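Local coordinates for protein nucleoside-triphosphatase THEP1 (PDB 1YE8) that hydrolyses ATP, GTP, CTP, TTP and UTP to the corresponding diphosphates and phosphate, and has no kinase activity, at residues K57-K62 and K110-S115. Residues are numbered along the deposited sequence; the frame is centred on the assembly and turned at random.
Sequences KIFSSK and KMELFS
Phe-59 and Ser-60, on the central strand of the antiparallel sheet, meet Met-111 and Glu-112 in a small, buried side-chain contact between that sheet and the loop leading from strand 102-105 to helix 116-126. No hydrogen bond crosses it. A classic beta bulge lets both strand residues contribute: Phe-59 and Ser-60 face Phe-47 together, and both direct their CB atoms toward the loop. CG of Phe-59 lies between the backbone N and the carbonyl carbon (chi1 72°), and the far edge of the ring reaches the loop, CE2 lying 4.1 Å from CB of Met-111. The long, unbranched side chain of Met-111, present here as selenomethionine, runs at about a right angle to Phe-59, and its SE comes 3.4 Å from OG of Ser-60. The bend at chi3 (-43°) turns its methyl CE back to 4.2 Å from CZ of Phe-59. Ser-60, being small, lets the selenium come close, but its buried hydroxyl finds no hydrogen-bond partner in the model. Glu-112, bent at chi2, brings OE2 to 3.8 Å from CZ of Phe-59, near the ring plane, where the slightly positive ring hydrogens would suit a carboxylate; the two planes are 51° apart. Its OE1 accepts a weak hydrogen bond from the backbone N of Gly-109, in the predicted ATP-binding segment. Phe-80 of helix 77-97 touches both Phe-59 and Glu-112, and Val-75 and Phe-47 border Met-111. The side chain of Glu-112 lies about 8 Å from the bound magnesium ion. The contact joins the antiparallel sheet to a loop beside the predicted nucleotide site in a RecA-like P-loop NTPase fold.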
# COMPACT_ATOMS: atom_id res chain seq x y z
N LYS A 57 2.37 8.57 11.47
CA LYS A 57 3.39 9.61 11.30
C LYS A 57 3.24 10.32 9.98
O LYS A 57 3.09 9.66 8.93
CB LYS A 57 4.80 9.02 11.39
CG LYS A 57 5.88 10.10 11.47
CD LYS A 57 7.23 9.54 11.89
CE LYS A 57 7.21 9.02 13.30
NZ LYS A 57 7.01 10.10 14.29
N ILE A 58 3.30 11.65 10.00
CA ILE A 58 3.36 12.42 8.76
C ILE A 58 4.75 12.23 8.16
O ILE A 58 5.76 12.56 8.78
CB ILE A 58 3.08 13.93 8.99
CG1 ILE A 58 1.65 14.12 9.50
CG2 ILE A 58 3.30 14.71 7.68
CD1 ILE A 58 1.30 15.57 9.89
N PHE A 59 4.80 11.70 6.94
CA PHE A 59 6.08 11.51 6.26
C PHE A 59 6.25 12.36 5.00
O PHE A 59 7.33 12.38 4.43
CB PHE A 59 6.31 10.03 5.93
CG PHE A 59 5.43 9.48 4.81
CD1 PHE A 59 4.17 8.98 5.09
CD2 PHE A 59 5.89 9.46 3.51
CE1 PHE A 59 3.35 8.46 4.07
CE2 PHE A 59 5.07 8.96 2.47
CZ PHE A 59 3.79 8.45 2.76
N SER A 60 5.20 13.04 4.57
CA SER A 60 5.29 13.90 3.41
C SER A 60 4.43 15.11 3.68
O SER A 60 3.30 14.96 4.13
CB SER A 60 4.79 13.16 2.17
OG SER A 60 4.77 14.01 1.04
N SER A 61 4.96 16.31 3.43
CA SER A 61 4.23 17.53 3.76
C SER A 61 4.71 18.70 2.94
O SER A 61 5.90 18.79 2.62
CB SER A 61 4.39 17.87 5.26
OG SER A 61 3.71 19.09 5.61
N LYS A 62 3.78 19.61 2.63
CA LYS A 62 4.13 20.92 2.08
C LYS A 62 5.06 21.72 3.01
O LYS A 62 5.76 22.60 2.53
CB LYS A 62 2.87 21.71 1.73
CG LYS A 62 2.05 21.03 0.63
CD LYS A 62 0.91 21.88 0.13
CE LYS A 62 0.25 21.17 -1.01
NZ LYS A 62 -0.44 22.09 -1.93
N LYS A 110 4.97 7.11 -5.73
CA LYS A 110 6.17 7.90 -5.88
C LYS A 110 6.78 8.36 -4.55
O LYS A 110 7.99 8.29 -4.37
CB LYS A 110 5.90 9.11 -6.78
CG LYS A 110 7.19 9.82 -7.19
CD LYS A 110 7.83 9.12 -8.38
CE LYS A 110 8.99 9.92 -8.94
NZ LYS A 110 10.03 10.16 -7.90
N MSE A 111 5.95 8.82 -3.61
CA MSE A 111 6.47 9.30 -2.33
C MSE A 111 7.12 8.19 -1.53
O MSE A 111 8.22 8.38 -0.99
CB MSE A 111 5.37 9.96 -1.53
CG MSE A 111 4.79 11.15 -2.24
SE MSE A 111 3.37 11.97 -1.25
CE MSE A 111 2.41 10.41 -0.66
N GLU A 112 6.52 7.01 -1.54
CA GLU A 112 7.05 5.89 -0.78
C GLU A 112 8.31 5.31 -1.43
O GLU A 112 9.22 4.84 -0.74
CB GLU A 112 5.97 4.80 -0.65
CG GLU A 112 4.76 5.28 0.14
CD GLU A 112 3.67 5.97 -0.68
OE1 GLU A 112 3.81 6.21 -1.91
OE2 GLU A 112 2.61 6.26 -0.08
N LEU A 113 8.36 5.36 -2.75
CA LEU A 113 9.42 4.70 -3.52
C LEU A 113 10.76 5.43 -3.45
O LEU A 113 11.75 4.92 -3.94
CB LEU A 113 8.97 4.45 -4.97
CG LEU A 113 7.91 3.33 -5.07
CD1 LEU A 113 7.27 3.34 -6.44
CD2 LEU A 113 8.49 1.96 -4.79
N PHE A 114 10.81 6.61 -2.81
CA PHE A 114 12.10 7.23 -2.50
C PHE A 114 12.91 6.39 -1.52
O PHE A 114 14.12 6.56 -1.43
CB PHE A 114 11.90 8.63 -1.93
CG PHE A 114 11.57 9.68 -2.94
CD1 PHE A 114 12.49 10.04 -3.92
CD2 PHE A 114 10.36 10.34 -2.88
CE1 PHE A 114 12.17 11.06 -4.85
CE2 PHE A 114 10.05 11.34 -3.81
CZ PHE A 114 10.95 11.69 -4.78
N SER A 115 12.27 5.47 -0.81
CA SER A 115 12.98 4.61 0.15
C SER A 115 13.50 3.35 -0.51
O SER A 115 12.71 2.52 -0.99
CB SER A 115 12.03 4.25 1.31
OG SER A 115 12.49 3.11 2.00